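Local coordinates for solute-binding periplasmic protein of iron/siderophore ABC transporter (PDB 6B2Y) that probably binds chelated iron in the periplasm of Yersinia pestis and hands it to an ABC transporter for uptake, at residues A[55-60]-A[79-83]; A[70-75]-A[370-374]; A[162-166]-A[334-338]; A[327-333]-A[380-384]. All coordinates share one frame; numbering follows the deposited sequence.

Interaction 1 of 4, residues A[55-60]-A[79-83]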
loop_
_atom_site.group_PDB
_atom_site.type_symbol
_atom_site.label_atom_id
_atom_site.label_comp_id
_atom_site.label_asym_id
_atom_site.label_seq_id
_atom_site.Cartn_x
_atom_site.Cartn_y
_atom_site.Cartn_z
ATOM N N VAL A 55 14.486 -21.794 2.462
ATOM C CA VAL A 55 13.773 -20.815 3.273
ATOM C C VAL A 55 12.370 -21.349 3.515
ATOM O O VAL A 55 11.576 -21.472 2.576
ATOM C CB VAL A 55 13.717 -19.434 2.611
ATOM C CG1 VAL A 55 12.763 -18.526 3.380
ATOM C CG2 VAL A 55 15.103 -18.837 2.530
ATOM N N GLU A 56 12.061 -21.680 4.769
ATOM C CA GLU A 56 10.716 -22.121 5.106
ATOM C C GLU A 56 10.110 -21.405 6.305
ATOM O O GLU A 56 8.926 -21.618 6.578
ATOM C CB GLU A 56 10.686 -23.640 5.363
ATOM C CG GLU A 56 11.188 -24.500 4.199
ATOM C CD GLU A 56 10.263 -24.470 2.992
ATOM O OE1 GLU A 56 9.036 -24.324 3.178
ATOM O OE2 GLU A 56 10.773 -24.588 1.853
ATOM N N ARG A 57 10.867 -20.571 7.021
ATOM C CA ARG A 57 10.380 -19.866 8.208
ATOM C C ARG A 57 10.683 -18.375 8.063
ATOM O O ARG A 57 11.798 -17.935 8.356
ATOM C CB ARG A 57 11.017 -20.446 9.472
ATOM C CG ARG A 57 10.826 -21.954 9.584
ATOM C CD ARG A 57 11.409 -22.534 10.870
ATOM N NE ARG A 57 10.772 -22.020 12.083
ATOM C CZ ARG A 57 9.594 -22.433 12.549
ATOM N NH1 ARG A 57 8.907 -23.358 11.894
ATOM N NH2 ARG A 57 9.096 -21.914 13.671
ATOM N N ILE A 58 9.683 -17.601 7.635
ATOM C CA ILE A 58 9.840 -16.178 7.330
ATOM C C ILE A 58 9.240 -15.345 8.452
ATOM O O ILE A 58 8.111 -15.603 8.886
ATOM C CB ILE A 58 9.152 -15.812 6.004
ATOM C CG1 ILE A 58 9.642 -16.700 4.859
ATOM C CG2 ILE A 58 9.361 -14.317 5.687
ATOM C CD1 ILE A 58 8.760 -16.576 3.628
ATOM N N LEU A 59 9.975 -14.323 8.888
ATOM C CA LEU A 59 9.503 -13.363 9.879
ATOM C C LEU A 59 9.211 -12.043 9.179
ATOM O O LEU A 59 10.095 -11.475 8.535
ATOM C CB LEU A 59 10.553 -13.163 10.968
ATOM C CG LEU A 59 10.145 -12.440 12.246
ATOM C CD1 LEU A 59 9.341 -13.380 13.141
ATOM C CD2 LEU A 59 11.395 -11.940 12.960
ATOM N N LEU A 60 7.995 -11.541 9.322
ATOM C CA LEU A 60 7.632 -10.259 8.730
ATOM C C LEU A 60 7.807 -9.169 9.782
ATOM O O LEU A 60 6.995 -9.057 10.710
ATOM C CB LEU A 60 6.208 -10.309 8.186
ATOM C CG LEU A 60 6.048 -11.364 7.082
ATOM C CD1 LEU A 60 4.632 -11.354 6.570
ATOM C CD2 LEU A 60 7.062 -11.123 5.940
ATOM N N ASP A 79 1.899 -20.533 4.775
ATOM C CA ASP A 79 2.659 -21.733 5.116
ATOM C C ASP A 79 4.033 -21.428 5.719
ATOM O O ASP A 79 4.514 -22.176 6.581
ATOM C CB ASP A 79 2.800 -22.586 3.856
ATOM C CG ASP A 79 2.837 -24.056 4.140
ATOM O OD1 ASP A 79 1.766 -24.697 4.036
ATOM O OD2 ASP A 79 3.943 -24.574 4.425
ATOM N N ARG A 80 4.705 -20.368 5.263
ATOM C CA ARG A 80 6.071 -20.099 5.696
ATOM C C ARG A 80 6.184 -18.924 6.655
ATOM O O ARG A 80 7.299 -18.538 6.999
ATOM C CB ARG A 80 6.986 -19.844 4.494
ATOM C CG ARG A 80 7.065 -20.987 3.527
ATOM C CD ARG A 80 8.282 -20.838 2.625
ATOM N NE ARG A 80 8.021 -19.898 1.539
ATOM C CZ ARG A 80 8.958 -19.457 0.702
ATOM N NH1 ARG A 80 10.215 -19.857 0.851
ATOM N NH2 ARG A 80 8.630 -18.601 -0.265
ATOM N N ILE A 81 5.069 -18.338 7.081
ATOM C CA ILE A 81 5.091 -17.220 8.021
ATOM C C ILE A 81 5.131 -17.770 9.440
ATOM O O ILE A 81 4.144 -18.334 9.914
ATOM C CB ILE A 81 3.876 -16.302 7.845
ATOM C CG1 ILE A 81 3.716 -15.900 6.384
ATOM C CG2 ILE A 81 4.030 -15.091 8.745
ATOM C CD1 ILE A 81 4.953 -15.303 5.789
ATOM N N VAL A 82 6.251 -17.568 10.141
ATOM C CA VAL A 82 6.365 -18.049 11.520
ATOM C C VAL A 82 6.215 -16.935 12.546
ATOM O O VAL A 82 6.330 -17.192 13.756
ATOM C CB VAL A 82 7.691 -18.803 11.738
ATOM C CG1 VAL A 82 7.770 -19.979 10.777
ATOM C CG2 VAL A 82 8.869 -17.871 11.569
ATOM N N GLY A 83 5.948 -15.708 12.105
ATOM C CA GLY A 83 5.727 -14.593 13.006
ATOM C C GLY A 83 5.562 -13.311 12.222
ATOM O O GLY A 83 6.176 -13.160 11.160
HETATM O O HOH W 1 7.035 -23.762 6.745
#
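Arg80 lies across the opening of segment 55-60 and closes on it with its guanidinium, NH1 donating to Val55 O at 2.7 Å. The oxygen sits in the guanidinium plane, but NH1 stands above the carbonyl plane, 38° out of it, and so does not follow a lone pair. The bend at chi3 (-80°) brings the edge of the head, through NH1, to Val55 O after the aliphatic part has run past Glu56, whose OE1 meets Arg80 CD at 3.6 Å. Ile58 CD1 rests over one guanidinium face, offset toward its rim. Arginine suits the place on two counts: its apolar shaft packs on Glu56 and Ile58 CD1, and its N-H edge reaches a carbonyl. Beyond the pair, NH2 forms a salt bridge with Glu73, and NH1 also donates to Leu183 O.

Ile58 bonds to the partner strand through both its N and its O. The N donates to Arg80 O at 2.6 Å and the O receives Val82 N at 3.0 Å, the two bonds of a parallel bridge to Ile81. The strands 58-60 and 81-83, joined through helix 66-70, form a beta-alpha-beta unit in the parallel sheet of this lobe, and their axes cross at -55°. Leu60 N donates to Gly83 O, while Leu60 CD1 packs on Ile81 CD1 at 4.0 Å.

Val82 covers one face of the Arg57 guanidinium with CG1, which stands 3.5 Å above its centre and also touches Arg57 CB. The polar end of Arg57 is held by Leu128 O. At the solvent-side margin, one water donates to both Glu56 O and Asp79 O.

Interaction 2 of 4, residues A[70-75]-A[370-374]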
loop_
_atom_site.group_PDB
_atom_site.type_symbol
_atom_site.label_atom_id
_atom_site.label_comp_id
_atom_site.label_asym_id
_atom_site.label_seq_id
_atom_site.Cartn_x
_atom_site.Cartn_y
_atom_site.Cartn_z
ATOM N N SER A 70 2.508 -12.475 -0.198
ATOM C CA SER A 70 1.363 -13.217 -0.730
ATOM C C SER A 70 1.455 -13.427 -2.241
ATOM O O SER A 70 0.946 -14.438 -2.753
ATOM C CB SER A 70 0.059 -12.499 -0.383
ATOM O OG SER A 70 -0.149 -11.349 -1.202
ATOM N N LEU A 71 2.089 -12.496 -2.974
ATOM C CA LEU A 71 2.194 -12.634 -4.425
ATOM C C LEU A 71 3.115 -13.768 -4.850
ATOM O O LEU A 71 3.093 -14.153 -6.025
ATOM C CB LEU A 71 2.692 -11.322 -5.046
ATOM C CG LEU A 71 1.759 -10.125 -4.834
ATOM C CD1 LEU A 71 2.469 -8.826 -5.212
ATOM C CD2 LEU A 71 0.456 -10.273 -5.619
ATOM N N LEU A 72 3.920 -14.313 -3.935
ATOM C CA LEU A 72 4.897 -15.340 -4.265
ATOM C C LEU A 72 4.486 -16.724 -3.799
ATOM O O LEU A 72 5.083 -17.713 -4.246
ATOM C CB LEU A 72 6.261 -15.006 -3.641
ATOM C CG LEU A 72 6.809 -13.626 -3.993
ATOM C CD1 LEU A 72 8.141 -13.323 -3.291
ATOM C CD2 LEU A 72 6.927 -13.473 -5.508
ATOM N N GLU A 73 3.486 -16.814 -2.924
ATOM C CA GLU A 73 3.194 -18.030 -2.173
ATOM C C GLU A 73 2.063 -18.859 -2.763
ATOM O O GLU A 73 1.762 -19.930 -2.222
ATOM C CB GLU A 73 2.862 -17.662 -0.727
ATOM C CG GLU A 73 4.057 -17.082 0.004
ATOM C CD GLU A 73 5.228 -18.041 0.053
ATOM O OE1 GLU A 73 5.399 -18.720 1.099
ATOM O OE2 GLU A 73 5.981 -18.112 -0.955
ATOM N N GLY A 74 1.426 -18.386 -3.835
ATOM C CA GLY A 74 0.412 -19.182 -4.515
ATOM C C GLY A 74 -0.764 -19.529 -3.609
ATOM O O GLY A 74 -1.330 -18.676 -2.913
ATOM N N ASN A 75 -1.131 -20.814 -3.630
ATOM C CA ASN A 75 -2.215 -21.426 -2.862
ATOM C C ASN A 75 -1.916 -21.591 -1.380
ATOM O O ASN A 75 -2.804 -22.051 -0.645
ATOM C CB ASN A 75 -2.520 -22.811 -3.435
ATOM C CG ASN A 75 -3.214 -22.741 -4.764
ATOM O OD1 ASN A 75 -3.864 -21.741 -5.090
ATOM N ND2 ASN A 75 -3.084 -23.805 -5.553
ATOM N N GLN A 370 -4.546 -14.778 -10.562
ATOM C CA GLN A 370 -3.235 -15.246 -10.981
ATOM C C GLN A 370 -2.285 -15.495 -9.813
ATOM O O GLN A 370 -1.408 -16.356 -9.920
ATOM C CB GLN A 370 -2.589 -14.239 -11.940
ATOM C CG GLN A 370 -3.127 -14.314 -13.357
ATOM C CD GLN A 370 -2.665 -13.154 -14.195
ATOM O OE1 GLN A 370 -3.469 -12.323 -14.616
ATOM N NE2 GLN A 370 -1.363 -13.074 -14.425
ATOM N N PHE A 371 -2.401 -14.733 -8.717
ATOM C CA PHE A 371 -1.364 -14.747 -7.690
ATOM C C PHE A 371 -1.836 -15.113 -6.288
ATOM O O PHE A 371 -1.000 -15.515 -5.471
ATOM C CB PHE A 371 -0.661 -13.378 -7.635
ATOM C CG PHE A 371 -0.058 -12.972 -8.944
ATOM C CD1 PHE A 371 1.109 -13.567 -9.387
ATOM C CD2 PHE A 371 -0.667 -12.027 -9.742
ATOM C CE1 PHE A 371 1.667 -13.211 -10.612
ATOM C CE2 PHE A 371 -0.118 -11.672 -10.965
ATOM C CZ PHE A 371 1.039 -12.275 -11.401
ATOM N N LEU A 372 -3.123 -15.013 -5.984
ATOM C CA LEU A 372 -3.574 -15.126 -4.605
ATOM C C LEU A 372 -4.468 -16.351 -4.405
ATOM O O LEU A 372 -4.909 -17.001 -5.359
ATOM C CB LEU A 372 -4.305 -13.846 -4.186
ATOM C CG LEU A 372 -3.445 -12.577 -4.296
ATOM C CD1 LEU A 372 -4.272 -11.401 -3.819
ATOM C CD2 LEU A 372 -2.161 -12.710 -3.477
ATOM N N ALA A 373 -4.738 -16.652 -3.130
ATOM C CA ALA A 373 -5.540 -17.802 -2.725
ATOM C C ALA A 373 -6.904 -17.418 -2.164
ATOM O O ALA A 373 -7.638 -18.298 -1.696
ATOM C CB ALA A 373 -4.776 -18.629 -1.686
ATOM N N VAL A 374 -7.253 -16.135 -2.177
ATOM C CA VAL A 374 -8.550 -15.658 -1.722
ATOM C C VAL A 374 -9.250 -14.963 -2.881
ATOM O O VAL A 374 -8.628 -14.540 -3.859
ATOM C CB VAL A 374 -8.440 -14.704 -0.503
ATOM C CG1 VAL A 374 -7.948 -15.448 0.708
ATOM C CG2 VAL A 374 -7.505 -13.541 -0.806
HETATM O O HOH W 2 1.428 -16.410 -6.157
#
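Ser70 meets Leu372 first: the methyl CD2 of the leucine lies 3.3 Å from Ser70 OG and also touches Ser70 O. Placed between the backbone N and the carbonyl carbon (chi1 76°), the hydroxyl is hydrogen-bonded to Tyr67 O and to Tyr338 OH, so this small polar side chain is satisfied even though a buried methyl lies against it.

Leu71 follows with the main apolar touch. Its CD2 reaches Phe371 CB at 3.9 Å and Leu372 CD2 at 4.2 Å, crossing both side chains at a slant. Its backbone oxygen is tied through water, which donates to Leu71 O at 2.8 Å and to Phe371 O at 2.7 Å, and accepts a weak bond from Gly74 N. That single molecule joins the two backbones where they carry no direct hydrogen bond to each other.

The two segments are the loop after helix 66-70 and the C-terminal end of helix 360-371, where Leu372 is the first residue to leave helical geometry. The contact thus ties the beta-alpha-beta crossover of one lobe to a late helix of the chain. Phe371 continues into an edge-to-face pair with Tyr192 of helix 186-207, and Leu71 also reaches Leu367 and Met176.

Gly74 has a positive phi (61°), a backbone shape that favours glycine, and its O lies 3.7 Å from Ala373 CB. Asn75 ends the segment by setting its CA 4.0 Å from Ala373 CB; the alanine points toward segment 70-75, and this single methyl is enough to touch both residues.

Interaction 3 of 4, residues A[162-166]-A[334-338]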
loop_
_atom_site.group_PDB
_atom_site.type_symbol
_atom_site.label_atom_id
_atom_site.label_comp_id
_atom_site.label_asym_id
_atom_site.label_seq_id
_atom_site.Cartn_x
_atom_site.Cartn_y
_atom_site.Cartn_z
ATOM N N VAL A 162 13.177 -4.092 1.945
ATOM C CA VAL A 162 12.458 -3.774 0.714
ATOM C C VAL A 162 11.928 -2.349 0.827
ATOM O O VAL A 162 12.012 -1.718 1.877
ATOM C CB VAL A 162 11.305 -4.754 0.433
ATOM C CG1 VAL A 162 11.838 -6.158 0.179
ATOM C CG2 VAL A 162 10.281 -4.724 1.609
ATOM N N ASP A 163 11.390 -1.829 -0.280
ATOM C CA ASP A 163 10.697 -0.547 -0.205
ATOM C C ASP A 163 9.558 -0.494 -1.217
ATOM O O ASP A 163 9.789 -0.621 -2.428
ATOM C CB ASP A 163 11.632 0.636 -0.456
ATOM C CG ASP A 163 10.877 1.965 -0.443
ATOM O OD1 ASP A 163 10.154 2.223 0.538
ATOM O OD2 ASP A 163 10.988 2.727 -1.430
ATOM N N PHE A 164 8.345 -0.272 -0.702
ATOM C CA PHE A 164 7.155 0.078 -1.474
ATOM C C PHE A 164 6.588 1.419 -1.050
ATOM O O PHE A 164 5.532 1.827 -1.557
ATOM C CB PHE A 164 6.063 -0.992 -1.304
ATOM C CG PHE A 164 6.515 -2.371 -1.651
ATOM C CD1 PHE A 164 6.718 -2.729 -2.980
ATOM C CD2 PHE A 164 6.756 -3.309 -0.643
ATOM C CE1 PHE A 164 7.120 -4.001 -3.317
ATOM C CE2 PHE A 164 7.166 -4.583 -0.965
ATOM C CZ PHE A 164 7.357 -4.930 -2.302
ATOM N N ARG A 165 7.257 2.112 -0.132
ATOM C CA ARG A 165 6.704 3.275 0.545
ATOM C C ARG A 165 7.400 4.570 0.165
ATOM O O ARG A 165 6.738 5.569 -0.125
ATOM C CB ARG A 165 6.797 3.079 2.069
ATOM C CG ARG A 165 5.799 3.959 2.859
ATOM C CD ARG A 165 6.152 4.024 4.353
ATOM N NE ARG A 165 7.544 4.425 4.503
ATOM C CZ ARG A 165 8.481 3.684 5.079
ATOM N NH1 ARG A 165 8.159 2.506 5.607
ATOM N NH2 ARG A 165 9.731 4.134 5.143
ATOM N N ASN A 166 8.734 4.591 0.196
ATOM C CA ASN A 166 9.458 5.833 -0.056
ATOM C C ASN A 166 9.355 6.233 -1.519
ATOM O O ASN A 166 8.921 7.343 -1.857
ATOM C CB ASN A 166 10.923 5.676 0.349
ATOM C CG ASN A 166 11.090 5.454 1.835
ATOM O OD1 ASN A 166 10.149 5.622 2.599
ATOM N ND2 ASN A 166 12.305 5.093 2.258
ATOM N N TYR A 334 -0.373 2.686 -0.075
ATOM C CA TYR A 334 0.802 3.525 0.127
ATOM C C TYR A 334 2.044 2.712 0.474
ATOM O O TYR A 334 3.146 3.270 0.509
ATOM C CB TYR A 334 0.498 4.581 1.209
ATOM C CG TYR A 334 0.752 4.142 2.636
ATOM C CD1 TYR A 334 1.561 4.899 3.481
ATOM C CD2 TYR A 334 0.195 2.975 3.136
ATOM C CE1 TYR A 334 1.806 4.492 4.781
ATOM C CE2 TYR A 334 0.428 2.570 4.427
ATOM C CZ TYR A 334 1.231 3.331 5.246
ATOM O OH TYR A 334 1.465 2.925 6.543
ATOM N N ASN A 335 1.896 1.411 0.714
ATOM C CA ASN A 335 3.038 0.547 1.028
ATOM C C ASN A 335 2.708 -0.887 0.616
ATOM O O ASN A 335 2.684 -1.812 1.432
ATOM C CB ASN A 335 3.385 0.629 2.515
ATOM C CG ASN A 335 4.725 0.010 2.824
ATOM O OD1 ASN A 335 5.517 -0.239 1.915
ATOM N ND2 ASN A 335 4.993 -0.238 4.104
ATOM N N SER A 336 2.445 -1.098 -0.680
ATOM C CA SER A 336 2.077 -2.439 -1.146
ATOM C C SER A 336 2.347 -2.562 -2.631
ATOM O O SER A 336 1.985 -1.649 -3.377
ATOM C CB SER A 336 0.595 -2.733 -0.893
ATOM O OG SER A 336 0.184 -3.854 -1.677
ATOM N N PRO A 337 2.904 -3.679 -3.103
ATOM C CA PRO A 337 3.071 -3.854 -4.556
ATOM C C PRO A 337 1.754 -4.003 -5.311
ATOM O O PRO A 337 1.772 -4.008 -6.558
ATOM C CB PRO A 337 3.925 -5.120 -4.668
ATOM C CG PRO A 337 3.633 -5.873 -3.365
ATOM C CD PRO A 337 3.448 -4.813 -2.331
ATOM N N TYR A 338 0.621 -4.081 -4.615
ATOM C CA TYR A 338 -0.663 -4.005 -5.304
ATOM C C TYR A 338 -0.951 -2.603 -5.811
ATOM O O TYR A 338 -2.002 -2.381 -6.420
ATOM C CB TYR A 338 -1.826 -4.398 -4.381
ATOM C CG TYR A 338 -1.952 -5.823 -3.886
ATOM C CD1 TYR A 338 -3.197 -6.307 -3.492
ATOM C CD2 TYR A 338 -0.853 -6.665 -3.748
ATOM C CE1 TYR A 338 -3.342 -7.591 -3.009
ATOM C CE2 TYR A 338 -0.987 -7.953 -3.262
ATOM C CZ TYR A 338 -2.236 -8.405 -2.882
ATOM O OH TYR A 338 -2.384 -9.683 -2.386
HETATM O O HOH W 3 2.999 1.248 -2.390
HETATM O O HOH W 4 8.077 -0.856 2.324
#
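Asn335 OD1 accepts a bond from a water at 2.7 Å and is touched by Phe164 CB and Arg165 CB at 3.4 and 3.6 Å. The same water accepts from Phe164 N, so the amide oxygen is tied through one molecule to the backbone opposite; asparagine suits the position because its OD1 takes a proton of this water. CG, anti to the backbone N (chi1 -167°), carries the amide across to Phe164 CB and Arg165 CB, and the amide plane stands 49° from the Phe164 ring. A second water lies 2.7 Å from Phe164 O, to which it probably donates, and accepts from Ser336 N.

The apolar half is a CH-pi contact. Pro337 CD lies 3.7 Å from the centroid of the Phe164 ring, only 3° off its normal, and Pro337 CB touches Phe164 CE1; the constrained proline ring sets CD over the centre of the aromatic face. Arg165 contributes its aliphatic root, CG passing 3.6 Å from Tyr334 O, while its guanidinium leads away to Leu137 O.

Each loop is also shaped from within. Asp163 OD1 accepts from the backbone N of both Arg165 and Asn166, an Asx turn and Asx motif combined, and Ser336 OG accepts from Tyr338 N in an ST turn.

Segment 162-166 leaves strand 159-162, outermost in the parallel sheet, for helix 168-182, and segment 334-338 follows strand 326-330 of the mixed sheet toward helix 340-350, so the contact joins loops coming from the two sheets. Phe164 and Pro337 both reach Ala68 of helix 66-70, while Ser175 and Met176 of helix 168-182 adjoin them.

Interaction 4 of 4, residues A[327-333]-A[380-384]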
loop_
_atom_site.group_PDB
_atom_site.type_symbol
_atom_site.label_atom_id
_atom_site.label_comp_id
_atom_site.label_asym_id
_atom_site.label_seq_id
_atom_site.Cartn_x
_atom_site.Cartn_y
_atom_site.Cartn_z
ATOM N N TYR A 327 -12.439 12.053 -4.573
ATOM C CA TYR A 327 -12.296 10.601 -4.658
ATOM C C TYR A 327 -11.642 10.089 -3.382
ATOM O O TYR A 327 -11.031 10.852 -2.635
ATOM C CB TYR A 327 -11.451 10.187 -5.888
ATOM C CG TYR A 327 -11.864 10.915 -7.152
ATOM C CD1 TYR A 327 -12.753 10.330 -8.040
ATOM C CD2 TYR A 327 -11.374 12.194 -7.447
ATOM C CE1 TYR A 327 -13.149 10.987 -9.188
ATOM C CE2 TYR A 327 -11.779 12.872 -8.598
ATOM C CZ TYR A 327 -12.664 12.253 -9.463
ATOM O OH TYR A 327 -13.081 12.894 -10.616
ATOM N N ALA A 328 -11.763 8.779 -3.144
ATOM C CA ALA A 328 -11.049 8.144 -2.044
ATOM C C ALA A 328 -10.355 6.876 -2.522
ATOM O O ALA A 328 -10.862 6.154 -3.388
ATOM C CB ALA A 328 -11.969 7.807 -0.855
ATOM N N ILE A 329 -9.186 6.617 -1.931
ATOM C CA ILE A 329 -8.343 5.478 -2.269
ATOM C C ILE A 329 -7.964 4.739 -0.989
ATOM O O ILE A 329 -7.787 5.349 0.069
ATOM C CB ILE A 329 -7.076 5.938 -3.035
ATOM C CG1 ILE A 329 -6.309 4.729 -3.563
ATOM C CG2 ILE A 329 -6.194 6.818 -2.131
ATOM C CD1 ILE A 329 -7.004 4.016 -4.710
ATOM N N TRP A 330 -7.820 3.416 -1.097
ATOM C CA TRP A 330 -7.418 2.595 0.050
ATOM C C TRP A 330 -6.002 2.945 0.490
ATOM O O TRP A 330 -5.065 2.924 -0.315
ATOM C CB TRP A 330 -7.502 1.120 -0.329
ATOM C CG TRP A 330 -7.363 0.105 0.775
ATOM C CD1 TRP A 330 -8.129 -0.001 1.907
ATOM C CD2 TRP A 330 -6.450 -0.998 0.804
ATOM N NE1 TRP A 330 -7.734 -1.095 2.651
ATOM C CE2 TRP A 330 -6.707 -1.725 1.996
ATOM C CE3 TRP A 330 -5.440 -1.449 -0.062
ATOM C CZ2 TRP A 330 -5.990 -2.864 2.346
ATOM C CZ3 TRP A 330 -4.721 -2.586 0.287
ATOM C CH2 TRP A 330 -4.994 -3.277 1.484
ATOM N N HIS A 331 -5.843 3.248 1.779
ATOM C CA HIS A 331 -4.582 3.812 2.230
ATOM C C HIS A 331 -3.435 2.822 2.120
ATOM O O HIS A 331 -2.297 3.228 1.843
ATOM C CB HIS A 331 -4.687 4.299 3.666
ATOM C CG HIS A 331 -3.396 4.841 4.179
ATOM N ND1 HIS A 331 -2.874 6.038 3.737
ATOM C CD2 HIS A 331 -2.493 4.327 5.048
ATOM C CE1 HIS A 331 -1.707 6.241 4.321
ATOM N NE2 HIS A 331 -1.461 5.224 5.131
ATOM N N ASN A 332 -3.706 1.530 2.308
ATOM C CA ASN A 332 -2.604 0.575 2.337
ATOM C C ASN A 332 -1.912 0.415 0.995
ATOM O O ASN A 332 -0.822 -0.181 0.963
ATOM C CB ASN A 332 -3.101 -0.772 2.850
ATOM C CG ASN A 332 -3.401 -0.736 4.335
ATOM O OD1 ASN A 332 -2.625 -0.197 5.121
ATOM N ND2 ASN A 332 -4.545 -1.298 4.723
ATOM N N TYR A 333 -2.475 0.949 -0.099
ATOM C CA TYR A 333 -1.705 1.032 -1.336
ATOM C C TYR A 333 -0.486 1.948 -1.186
ATOM O O TYR A 333 0.368 1.984 -2.092
ATOM C CB TYR A 333 -2.585 1.515 -2.510
ATOM C CG TYR A 333 -3.664 0.518 -2.944
ATOM C CD1 TYR A 333 -3.385 -0.831 -3.118
ATOM C CD2 TYR A 333 -4.967 0.952 -3.191
ATOM C CE1 TYR A 333 -4.388 -1.728 -3.516
ATOM C CE2 TYR A 333 -5.960 0.071 -3.581
ATOM C CZ TYR A 333 -5.675 -1.261 -3.733
ATOM O OH TYR A 333 -6.690 -2.119 -4.125
ATOM N N TYR A 380 -12.176 -0.731 -2.624
ATOM C CA TYR A 380 -10.865 -0.140 -2.394
ATOM C C TYR A 380 -10.693 1.237 -3.024
ATOM O O TYR A 380 -9.634 1.849 -2.861
ATOM C CB TYR A 380 -9.779 -1.092 -2.906
ATOM C CG TYR A 380 -9.665 -2.357 -2.096
ATOM C CD1 TYR A 380 -10.452 -3.469 -2.386
ATOM C CD2 TYR A 380 -8.775 -2.449 -1.042
ATOM C CE1 TYR A 380 -10.337 -4.645 -1.653
ATOM C CE2 TYR A 380 -8.653 -3.618 -0.302
ATOM C CZ TYR A 380 -9.443 -4.706 -0.608
ATOM O OH TYR A 380 -9.319 -5.869 0.141
ATOM N N TRP A 381 -11.701 1.741 -3.729
ATOM C CA TRP A 381 -11.684 3.099 -4.251
ATOM C C TRP A 381 -13.133 3.501 -4.482
ATOM O O TRP A 381 -14.018 2.641 -4.566
ATOM C CB TRP A 381 -10.866 3.199 -5.542
ATOM C CG TRP A 381 -11.205 2.159 -6.549
ATOM C CD1 TRP A 381 -12.251 2.180 -7.442
ATOM C CD2 TRP A 381 -10.503 0.934 -6.786
ATOM N NE1 TRP A 381 -12.234 1.045 -8.219
ATOM C CE2 TRP A 381 -11.174 0.263 -7.836
ATOM C CE3 TRP A 381 -9.368 0.335 -6.216
ATOM C CZ2 TRP A 381 -10.761 -0.979 -8.310
ATOM C CZ3 TRP A 381 -8.955 -0.897 -6.704
ATOM C CH2 TRP A 381 -9.647 -1.540 -7.739
ATOM N N ILE A 382 -13.370 4.809 -4.577
ATOM C CA ILE A 382 -14.724 5.314 -4.800
ATOM C C ILE A 382 -14.657 6.766 -5.253
ATOM O O ILE A 382 -13.771 7.525 -4.849
ATOM C CB ILE A 382 -15.597 5.146 -3.528
ATOM C CG1 ILE A 382 -17.074 5.030 -3.909
ATOM C CG2 ILE A 382 -15.377 6.289 -2.550
ATOM C CD1 ILE A 382 -17.473 3.638 -4.313
ATOM N N GLU A 383 -15.602 7.153 -6.108
ATOM C CA GLU A 383 -15.793 8.548 -6.472
ATOM C C GLU A 383 -16.986 9.110 -5.712
ATOM O O GLU A 383 -18.017 8.443 -5.576
ATOM C CB GLU A 383 -16.024 8.720 -7.975
ATOM C CG GLU A 383 -15.474 7.618 -8.841
ATOM C CD GLU A 383 -15.795 7.824 -10.316
ATOM O OE1 GLU A 383 -15.895 8.994 -10.750
ATOM O OE2 GLU A 383 -15.943 6.813 -11.036
ATOM N N ALA A 384 -16.831 10.332 -5.216
ATOM C CA ALA A 384 -17.909 11.069 -4.582
ATOM C C ALA A 384 -19.101 11.193 -5.523
ATOM O O ALA A 384 -20.231 10.865 -5.146
ATOM C CB ALA A 384 -17.427 12.444 -4.154
#
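Tyr380 drives the edge of its ring into the face of the Trp330 indole, a T-shaped pair with planes at 88° and centroids 4.7 Å apart for the five-membered ring. CD2 and CE2 do the touching, Tyr380 CD2 coming within 3.3 Å of Trp330 CD2, while the opposite indole face carries Asn332 CB. Trp330 CG is swung anti to the backbone N (chi1 -170°), which lays the indole alongside Tyr380. Tyr333 comes across at about a right angle, its OH 3.5 Å from Tyr380 CB and near the plane of the Trp381 ring at its edge.

Further along, strands 327-330 and 381-383 run antiparallel, and Ala328 with Ile382 forms the hydrogen-bonded pair: Ala328 N to Ile382 O is 2.9 Å and Ile382 N to Ala328 O is 3.1 Å. Trp330 N to Tyr380 O adds a third bond. On the face of Tyr327, Ile329 and Trp381, Tyr327 CD1 meets Glu383 CB at 3.6 Å, and the ring also stacks with Trp349. Strand 381-383 forms the edge of the mixed sheet.

Backbone bonds set the register, and aromatic side chains of the strands and of the residues next to them pack together, so the side-chain part of the contact is mainly aromatic and apolar, complementing the three backbone bonds.

Overall arrangement
Interactions 1 and 4 each belong to a different sheet, the parallel one and the mixed one, and their centres lie 31 Å apart on opposite sides of the chain's centre. Interactions 2 and 3 fall between them. Interaction 1 touches interaction 2 through the salt bridge from Arg80 NH2 to Glu73 OE2 at 2.8 Å, interaction 2 touches interaction 3 where Leu71 packs on Pro337 and Tyr338, and interaction 3 meets interaction 4 at Tyr338 CB and Tyr333 CE1, 3.8 Å apart. A sodium ion lies about 4 Å from the side chain of Leu372 in interaction 2, and a sodium ion about 7 Å from that of Tyr380 in interaction 4.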